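Local structure of uroporphyrinogen-III synthetase (Pseudomonas syringae pv. tomato, 3RE1) at residues V70-K75 with Q106-Y111; F62-Y67 with L145-N150; L80-I85 with Y111-S116. The protein probably catalyses ring closure of the linear tetrapyrrole hydroxymethylbilane to uroporphyrinogen III, with loss of water, in porphyrin biosynthesis. One frame throughout, in Å; residues are numbered along the deposited sequence.

Contact 1 of 3, residues V70-K75 with Q106-Y111; sequences VIVVSK and QILLDY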
loop_
_atom_site.group_PDB
_atom_site.type_symbol
_atom_site.label_atom_id
_atom_site.label_comp_id
_atom_site.label_asym_id
_atom_site.label_seq_id
_atom_site.Cartn_x
_atom_site.Cartn_y
_atom_site.Cartn_z
ATOM N N VAL A 70 6.702 -14.463 11.658
ATOM C CA VAL A 70 6.898 -13.090 11.266
ATOM C C VAL A 70 6.120 -12.828 10.000
ATOM O O VAL A 70 6.301 -13.538 9.022
ATOM C CB VAL A 70 8.370 -12.795 10.956
ATOM C CG1 VAL A 70 8.504 -11.412 10.343
ATOM C CG2 VAL A 70 9.173 -12.877 12.196
ATOM N N ILE A 71 5.268 -11.804 10.031
ATOM C CA ILE A 71 4.469 -11.367 8.882
ATOM C C ILE A 71 4.966 -10.003 8.389
ATOM O O ILE A 71 5.166 -9.053 9.165
ATOM C CB ILE A 71 2.956 -11.178 9.275
ATOM C CG1 ILE A 71 2.352 -12.462 9.844
ATOM C CG2 ILE A 71 2.154 -10.756 8.079
ATOM C CD1 ILE A 71 1.058 -12.274 10.638
ATOM N N VAL A 72 5.154 -9.892 7.092
ATOM C CA VAL A 72 5.614 -8.632 6.494
ATOM C C VAL A 72 4.515 -8.160 5.519
ATOM O O VAL A 72 4.064 -8.889 4.646
ATOM C CB VAL A 72 6.945 -8.831 5.765
ATOM C CG1 VAL A 72 7.463 -7.514 5.174
ATOM C CG2 VAL A 72 7.965 -9.408 6.707
ATOM N N VAL A 73 4.101 -6.923 5.658
ATOM C CA VAL A 73 2.923 -6.462 4.931
ATOM C C VAL A 73 3.145 -5.703 3.625
ATOM O O VAL A 73 2.321 -5.774 2.726
ATOM C CB VAL A 73 2.080 -5.569 5.843
ATOM C CG1 VAL A 73 2.845 -4.247 6.074
ATOM C CG2 VAL A 73 0.725 -5.309 5.197
ATOM N N SER A 74 4.240 -4.954 3.529
ATOM C CA SER A 74 4.553 -4.179 2.324
ATOM C C SER A 74 5.951 -4.477 1.806
ATOM O O SER A 74 6.786 -5.049 2.507
ATOM C CB SER A 74 4.409 -2.674 2.613
ATOM O OG SER A 74 5.314 -2.199 3.611
ATOM N N LYS A 75 6.202 -4.095 0.560
ATOM C CA LYS A 75 7.532 -4.225 -0.043
ATOM C C LYS A 75 8.497 -3.313 0.702
ATOM O O LYS A 75 9.621 -3.713 1.012
ATOM C CB LYS A 75 7.472 -3.876 -1.528
ATOM C CG LYS A 75 6.693 -4.919 -2.346
ATOM C CD LYS A 75 6.841 -4.757 -3.827
ATOM C CE LYS A 75 6.132 -3.502 -4.330
ATOM N NZ LYS A 75 6.016 -3.447 -5.841
ATOM N N GLN A 106 8.637 -12.862 -2.568
ATOM C CA GLN A 106 9.851 -13.192 -3.300
ATOM C C GLN A 106 11.020 -12.395 -2.751
ATOM O O GLN A 106 12.132 -12.902 -2.621
ATOM C CB GLN A 106 9.681 -12.908 -4.786
ATOM C CG GLN A 106 9.454 -14.165 -5.664
ATOM C CD GLN A 106 10.630 -15.180 -5.709
ATOM O OE1 GLN A 106 10.491 -16.241 -6.327
ATOM N NE2 GLN A 106 11.773 -14.862 -5.061
ATOM N N ILE A 107 10.761 -11.156 -2.372
ATOM C CA ILE A 107 11.811 -10.320 -1.831
ATOM C C ILE A 107 12.465 -11.002 -0.637
ATOM O O ILE A 107 13.702 -11.116 -0.580
ATOM C CB ILE A 107 11.260 -8.958 -1.430
ATOM C CG1 ILE A 107 10.708 -8.245 -2.677
ATOM C CG2 ILE A 107 12.340 -8.141 -0.750
ATOM C CD1 ILE A 107 9.840 -7.023 -2.388
ATOM N N LEU A 108 11.634 -11.486 0.289
ATOM C CA LEU A 108 12.090 -12.232 1.481
ATOM C C LEU A 108 12.715 -13.584 1.102
ATOM O O LEU A 108 13.756 -13.994 1.654
ATOM C CB LEU A 108 10.918 -12.484 2.429
ATOM C CG LEU A 108 10.108 -11.242 2.821
ATOM C CD1 LEU A 108 8.805 -11.686 3.401
ATOM C CD2 LEU A 108 10.904 -10.344 3.789
ATOM N N LEU A 109 12.072 -14.254 0.149
ATOM C CA LEU A 109 12.529 -15.536 -0.319
ATOM C C LEU A 109 13.931 -15.428 -0.945
ATOM O O LEU A 109 14.764 -16.310 -0.766
ATOM C CB LEU A 109 11.528 -16.089 -1.325
ATOM C CG LEU A 109 11.496 -17.580 -1.633
ATOM C CD1 LEU A 109 12.759 -17.995 -2.366
ATOM C CD2 LEU A 109 11.336 -18.354 -0.327
ATOM N N ASP A 110 14.195 -14.339 -1.652
ATOM C CA ASP A 110 15.508 -14.146 -2.255
ATOM C C ASP A 110 16.624 -14.071 -1.225
ATOM O O ASP A 110 17.715 -14.571 -1.481
ATOM C CB ASP A 110 15.557 -12.879 -3.128
ATOM C CG ASP A 110 14.833 -13.052 -4.465
ATOM O OD1 ASP A 110 14.672 -14.222 -4.919
ATOM O OD2 ASP A 110 14.438 -12.007 -5.057
ATOM N N TYR A 111 16.367 -13.431 -0.084
ATOM C CA TYR A 111 17.416 -13.276 0.935
ATOM C C TYR A 111 17.619 -14.556 1.736
ATOM O O TYR A 111 18.453 -14.604 2.641
ATOM C CB TYR A 111 17.084 -12.143 1.889
ATOM C CG TYR A 111 18.123 -11.916 2.951
ATOM C CD1 TYR A 111 19.397 -11.470 2.617
ATOM C CD2 TYR A 111 17.833 -12.137 4.306
ATOM C CE1 TYR A 111 20.357 -11.261 3.597
ATOM C CE2 TYR A 111 18.787 -11.922 5.277
ATOM C CZ TYR A 111 20.045 -11.485 4.918
ATOM O OH TYR A 111 21.015 -11.248 5.855
#
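K75 lies across I107 at about a right angle, and the whole meeting is made by the aliphatic part of the lysine on a single methyl. From its root outward, K75 CB stands 4.0 Å from I107 CD1 and K75 CG comes closest, at 3.8 Å from the same atom. K75 CD then passes I107 CD1 at 4.0 Å, so three successive carbons ride over one methyl. A bend at the third torsion (chi3 -70°) turns the chain off that path: K75 CE is already 5.5 Å from I107 CD1, and the ammonium atom NZ leads further away at the exposed end of the contact. The second meeting is buried. V72 and L108 both point toward the opposite segment, and L108 CD1 makes the closest approach, 4.1 Å from V72 CG2, with V72 CB as near. Helix 102-110 thus lies against a beta-alpha-beta crossover, at the end of strand 69-72 and the start of helix 75-88, where S74 OG caps the amide of A77; the parallel strand 97-99 completes the unit. W97 of that strand touches both V72 and L108, while A77 flanks V72 and R79 flanks I107. Strand 69-72 is an inner strand of the mixed sheet, backbone-bonded to strand 97-99 along one edge and to strand 143-148 along the other.

Contact 2 of 3, residues F62-Y67 with L145-N150; sequences FELLNY and LIMRGN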
loop_
_atom_site.group_PDB
_atom_site.type_symbol
_atom_site.label_atom_id
_atom_site.label_comp_id
_atom_site.label_asym_id
_atom_site.label_seq_id
_atom_site.Cartn_x
_atom_site.Cartn_y
_atom_site.Cartn_z
ATOM N N PHE A 62 17.355 -9.056 17.165
ATOM C CA PHE A 62 18.168 -10.172 17.659
ATOM C C PHE A 62 17.336 -11.309 18.292
ATOM O O PHE A 62 17.691 -12.495 18.177
ATOM C CB PHE A 62 19.198 -9.666 18.673
ATOM C CG PHE A 62 20.177 -10.718 19.121
ATOM C CD1 PHE A 62 21.371 -10.910 18.423
ATOM C CD2 PHE A 62 19.908 -11.533 20.235
ATOM C CE1 PHE A 62 22.300 -11.875 18.816
ATOM C CE2 PHE A 62 20.821 -12.513 20.635
ATOM C CZ PHE A 62 22.046 -12.672 19.916
ATOM N N GLU A 63 16.231 -10.957 18.950
ATOM C CA GLU A 63 15.375 -11.985 19.546
ATOM C C GLU A 63 14.168 -12.437 18.726
ATOM O O GLU A 63 13.206 -12.925 19.288
ATOM C CB GLU A 63 14.939 -11.571 20.955
ATOM C CG GLU A 63 16.060 -11.758 21.995
ATOM C CD GLU A 63 15.588 -11.516 23.410
ATOM O OE1 GLU A 63 15.042 -12.465 24.047
ATOM O OE2 GLU A 63 15.754 -10.362 23.879
ATOM N N LEU A 64 14.241 -12.295 17.401
ATOM C CA LEU A 64 13.160 -12.700 16.484
ATOM C C LEU A 64 12.612 -14.069 16.784
ATOM O O LEU A 64 11.469 -14.330 16.525
ATOM C CB LEU A 64 13.617 -12.685 15.025
ATOM C CG LEU A 64 13.628 -11.324 14.368
ATOM C CD1 LEU A 64 14.107 -11.481 12.946
ATOM C CD2 LEU A 64 12.280 -10.697 14.398
ATOM N N LEU A 65 13.445 -14.927 17.353
ATOM C CA LEU A 65 13.012 -16.267 17.692
ATOM C C LEU A 65 11.971 -16.279 18.787
ATOM O O LEU A 65 11.284 -17.273 18.972
ATOM C CB LEU A 65 14.197 -17.134 18.095
ATOM C CG LEU A 65 15.332 -17.290 17.080
ATOM C CD1 LEU A 65 16.315 -18.352 17.615
ATOM C CD2 LEU A 65 14.815 -17.653 15.703
ATOM N N ASN A 66 11.848 -15.166 19.502
ATOM C CA ASN A 66 10.797 -15.018 20.509
ATOM C C ASN A 66 9.409 -15.249 19.891
ATOM O O ASN A 66 8.445 -15.637 20.577
ATOM C CB ASN A 66 10.832 -13.623 21.153
ATOM C CG ASN A 66 11.762 -13.567 22.336
ATOM O OD1 ASN A 66 12.116 -14.618 22.875
ATOM N ND2 ASN A 66 12.176 -12.354 22.752
ATOM N N TYR A 67 9.314 -15.005 18.602
ATOM C CA TYR A 67 8.050 -15.171 17.904
ATOM C C TYR A 67 8.030 -16.496 17.154
ATOM O O TYR A 67 9.067 -16.991 16.699
ATOM C CB TYR A 67 7.824 -14.002 16.910
ATOM C CG TYR A 67 7.813 -12.664 17.620
ATOM C CD1 TYR A 67 6.642 -12.131 18.142
ATOM C CD2 TYR A 67 8.966 -11.978 17.817
ATOM C CE1 TYR A 67 6.637 -10.961 18.850
ATOM C CE2 TYR A 67 8.978 -10.787 18.499
ATOM C CZ TYR A 67 7.822 -10.277 19.025
ATOM O OH TYR A 67 7.855 -9.054 19.689
ATOM N N LEU A 145 5.080 -11.486 14.948
ATOM C CA LEU A 145 5.627 -10.137 14.823
ATOM C C LEU A 145 5.252 -9.649 13.466
ATOM O O LEU A 145 5.396 -10.385 12.484
ATOM C CB LEU A 145 7.159 -10.127 14.947
ATOM C CG LEU A 145 7.812 -8.746 14.833
ATOM C CD1 LEU A 145 7.334 -7.824 15.936
ATOM C CD2 LEU A 145 9.246 -8.897 14.983
ATOM N N ILE A 146 4.741 -8.429 13.398
ATOM C CA ILE A 146 4.284 -7.882 12.112
ATOM C C ILE A 146 5.143 -6.679 11.805
ATOM O O ILE A 146 5.224 -5.710 12.605
ATOM C CB ILE A 146 2.765 -7.464 12.151
ATOM C CG1 ILE A 146 1.900 -8.716 12.255
ATOM C CG2 ILE A 146 2.383 -6.657 10.924
ATOM C CD1 ILE A 146 0.418 -8.470 12.555
ATOM N N MET A 147 5.823 -6.746 10.669
ATOM C CA MET A 147 6.682 -5.634 10.259
ATOM C C MET A 147 5.923 -4.808 9.229
ATOM O O MET A 147 5.428 -5.330 8.213
ATOM C CB MET A 147 7.992 -6.175 9.719
ATOM C CG MET A 147 8.858 -6.785 10.828
ATOM S SD MET A 147 10.426 -7.382 10.271
ATOM C CE MET A 147 10.746 -8.597 11.514
ATOM N N ARG A 148 5.797 -3.517 9.509
ATOM C CA ARG A 148 5.057 -2.653 8.628
ATOM C C ARG A 148 5.415 -1.187 8.824
ATOM O O ARG A 148 6.456 -0.860 9.409
ATOM C CB ARG A 148 3.546 -2.876 8.837
ATOM C CG ARG A 148 3.142 -3.281 10.226
ATOM C CD ARG A 148 2.791 -2.134 11.123
ATOM N NE ARG A 148 1.349 -2.098 11.392
ATOM C CZ ARG A 148 0.766 -1.248 12.235
ATOM N NH1 ARG A 148 1.485 -0.346 12.910
ATOM N NH2 ARG A 148 -0.536 -1.285 12.401
ATOM N N GLY A 149 4.522 -0.319 8.331
ATOM C CA GLY A 149 4.666 1.125 8.437
ATOM C C GLY A 149 4.399 1.660 9.822
ATOM O O GLY A 149 4.220 0.907 10.769
ATOM N N ASN A 150 4.361 2.986 9.919
ATOM C CA ASN A 150 4.125 3.679 11.172
ATOM C C ASN A 150 2.694 3.475 11.633
ATOM O O ASN A 150 2.344 3.761 12.782
ATOM C CB ASN A 150 4.391 5.166 10.983
ATOM C CG ASN A 150 4.682 5.858 12.285
ATOM O OD1 ASN A 150 4.592 7.082 12.378
ATOM N ND2 ASN A 150 5.049 5.075 13.308
#
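A tight 3-10 turn, closed by N66 N to E63 O at 2.6 Å and continued by Y67 N to L64 O, places Y67 toward L145, while the end of the L64 side chain reaches L145 and M147. A weak side-chain bond from N66 ND2 to E63 OE1 spans the same turn. Across the contact, L145 CB sits almost squarely over one face of the Y67 ring, 3.7 Å from its centroid and 9° off the normal, a CH-pi contact. L145 swings CG away from its backbone N (chi1 -180°), and from there chi2 (61°) sends CD1 to the phenol end of the ring, 4.0 Å from Y67 CZ, and CD2 to L64 CD2 at 3.6 Å. That same leucine methyl, L64 CD2, also receives the tip of M147, whose extended chain delivers CE to 3.9 Å from it. Y67 OH makes a weak hydrogen bond to D168. I60 of helix 54-62 packs on both Y67 and L145, so the connection from that helix to strand 69-72 is laid against the neighbouring strand 143-148. This strand runs parallel to and between strands 69-72 and 166-176 in the mixed sheet.

Contact 3 of 3, residues L80-I85 with Y111-S116; sequences LAIELI and YGLDAS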
loop_
_atom_site.group_PDB
_atom_site.type_symbol
_atom_site.label_atom_id
_atom_site.label_comp_id
_atom_site.label_asym_id
_atom_site.label_seq_id
_atom_site.Cartn_x
_atom_site.Cartn_y
_atom_site.Cartn_z
ATOM N N LEU A 80 13.262 -3.075 4.239
ATOM C CA LEU A 80 13.915 -2.505 5.403
ATOM C C LEU A 80 14.208 -3.606 6.399
ATOM O O LEU A 80 15.073 -3.467 7.265
ATOM C CB LEU A 80 13.026 -1.466 6.064
ATOM C CG LEU A 80 13.019 -0.049 5.484
ATOM C CD1 LEU A 80 14.426 0.584 5.561
ATOM C CD2 LEU A 80 12.551 -0.101 4.065
ATOM N N ALA A 81 13.462 -4.702 6.270
ATOM C CA ALA A 81 13.567 -5.821 7.183
ATOM C C ALA A 81 14.850 -6.538 6.865
ATOM O O ALA A 81 15.697 -6.688 7.740
ATOM C CB ALA A 81 12.357 -6.768 7.040
ATOM N N ILE A 82 15.003 -6.959 5.608
ATOM C CA ILE A 82 16.226 -7.631 5.145
ATOM C C ILE A 82 17.505 -6.886 5.595
ATOM O O ILE A 82 18.492 -7.496 6.031
ATOM C CB ILE A 82 16.255 -7.756 3.630
ATOM C CG1 ILE A 82 15.000 -8.437 3.092
ATOM C CG2 ILE A 82 17.440 -8.556 3.223
ATOM C CD1 ILE A 82 14.655 -9.858 3.631
ATOM N N GLU A 83 17.472 -5.566 5.503
ATOM C CA GLU A 83 18.600 -4.748 5.886
ATOM C C GLU A 83 18.931 -4.796 7.367
ATOM O O GLU A 83 20.077 -4.589 7.758
ATOM C CB GLU A 83 18.405 -3.301 5.424
ATOM C CG GLU A 83 18.354 -3.162 3.884
ATOM C CD GLU A 83 19.536 -3.860 3.159
ATOM O OE1 GLU A 83 20.710 -3.588 3.504
ATOM O OE2 GLU A 83 19.300 -4.679 2.239
ATOM N N LEU A 84 17.943 -5.077 8.188
ATOM C CA LEU A 84 18.183 -5.189 9.623
ATOM C C LEU A 84 18.694 -6.593 10.011
ATOM O O LEU A 84 19.666 -6.706 10.755
ATOM C CB LEU A 84 16.915 -4.851 10.383
ATOM C CG LEU A 84 16.907 -3.535 11.145
ATOM C CD1 LEU A 84 17.273 -2.361 10.279
ATOM C CD2 LEU A 84 15.505 -3.383 11.670
ATOM N N ILE A 85 18.036 -7.635 9.499
ATOM C CA ILE A 85 18.451 -9.003 9.690
ATOM C C ILE A 85 19.917 -9.138 9.290
ATOM O O ILE A 85 20.754 -9.556 10.083
ATOM C CB ILE A 85 17.615 -9.969 8.824
ATOM C CG1 ILE A 85 16.222 -10.142 9.420
ATOM C CG2 ILE A 85 18.241 -11.330 8.761
ATOM C CD1 ILE A 85 15.304 -8.937 9.358
ATOM N N TYR A 111 16.367 -13.431 -0.084
ATOM C CA TYR A 111 17.416 -13.276 0.935
ATOM C C TYR A 111 17.619 -14.556 1.736
ATOM O O TYR A 111 18.453 -14.604 2.641
ATOM C CB TYR A 111 17.084 -12.143 1.889
ATOM C CG TYR A 111 18.123 -11.916 2.951
ATOM C CD1 TYR A 111 19.397 -11.470 2.617
ATOM C CD2 TYR A 111 17.833 -12.137 4.306
ATOM C CE1 TYR A 111 20.357 -11.261 3.597
ATOM C CE2 TYR A 111 18.787 -11.922 5.277
ATOM C CZ TYR A 111 20.045 -11.485 4.918
ATOM O OH TYR A 111 21.015 -11.248 5.855
ATOM N N GLY A 112 16.854 -15.588 1.387
ATOM C CA GLY A 112 16.945 -16.863 2.066
ATOM C C GLY A 112 16.057 -17.060 3.294
ATOM O O GLY A 112 16.368 -17.865 4.175
ATOM N N LEU A 113 14.951 -16.327 3.371
ATOM C CA LEU A 113 14.035 -16.521 4.477
ATOM C C LEU A 113 12.993 -17.573 4.101
ATOM O O LEU A 113 12.592 -17.704 2.940
ATOM C CB LEU A 113 13.369 -15.209 4.875
ATOM C CG LEU A 113 14.326 -14.174 5.462
ATOM C CD1 LEU A 113 13.665 -12.790 5.568
ATOM C CD2 LEU A 113 14.804 -14.664 6.800
ATOM N N ASP A 114 12.555 -18.318 5.100
ATOM C CA ASP A 114 11.605 -19.370 4.893
ATOM C C ASP A 114 10.207 -18.759 4.817
ATOM O O ASP A 114 9.342 -19.032 5.651
ATOM C CB ASP A 114 11.744 -20.368 6.042
ATOM C CG ASP A 114 10.789 -21.522 5.941
ATOM O OD1 ASP A 114 10.531 -22.006 4.807
ATOM O OD2 ASP A 114 10.303 -21.943 7.013
ATOM N N ALA A 115 10.007 -17.923 3.805
ATOM C CA ALA A 115 8.731 -17.230 3.558
ATOM C C ALA A 115 7.759 -18.012 2.679
ATOM O O ALA A 115 8.158 -18.803 1.848
ATOM C CB ALA A 115 8.974 -15.855 2.924
ATOM N N SER A 116 6.470 -17.765 2.886
ATOM C CA SER A 116 5.399 -18.372 2.119
ATOM C C SER A 116 4.253 -17.368 2.077
ATOM O O SER A 116 4.237 -16.393 2.832
ATOM C CB SER A 116 4.937 -19.676 2.767
ATOM O OG SER A 116 4.452 -19.466 4.085
#
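The aromatic contact comes first: I82 sets CG2 over one face of the Y111 ring, 3.6 Å from the centroid and 19° off the normal, a CH-pi contact shifted toward the rim. The methyl accordingly lies nearest Y111 CG, at 3.4 Å. Held anti to the amide N of I82, CG2 is placed over the ring, while the CG1 arm (chi1 -54°) carries CD1 on to L113. At the ring's edge, close to its plane, I85 CG2 approaches Y111 CE2 to 3.6 Å, one helical turn further along; the tyrosine is therefore touched on a face and on its rim by the same helix.

Purely aliphatic packing follows. I82 CD1 meets L113 CD1 at 3.7 Å, and it also reaches Y111 CB at 3.8 Å, bridging the two residues on either side of G112.

Polar and backbone features complete the contact. Y111 OH is hydrogen-bonded to D86, the next residue of the same helix, which anchors the far end of the ring. As backbone turns, G112, at positive phi (89°), forms a Schellman motif that ends helix 102-110 and turns the chain back so that L113 follows Y111 toward helix 75-88; D114 then centres an inverse gamma turn, and its carboxylate makes a salt bridge to R132. Between the two helices and the sheet, L108 touches both I82 and L113, and W97 of strand 97-99 touches I85 and L113. Beyond the turn, strand 115-116 joins the edge of the mixed sheet next to strand 97-99.

From the N terminus, the chain first lays down 62-67, then 70-75 on a sheet strand and 80-85 on the helix that follows. Contact 1 closes the first loop when helix 102-110 returns to strand 69-72, and contact 3 closes the next when the end of that helix meets 80-85. These two cross, because 80-85 falls between the two segments of contact 1, and they share Y111. Contact 2 closes last, at 145-150, and its long loop encloses both. Backbone pairing of I71 with L145 and M147 joins contacts 1 and 2 within one sheet; L108 against I82 joins 1 and 3; M147 SD against A81 joins 2 and 3.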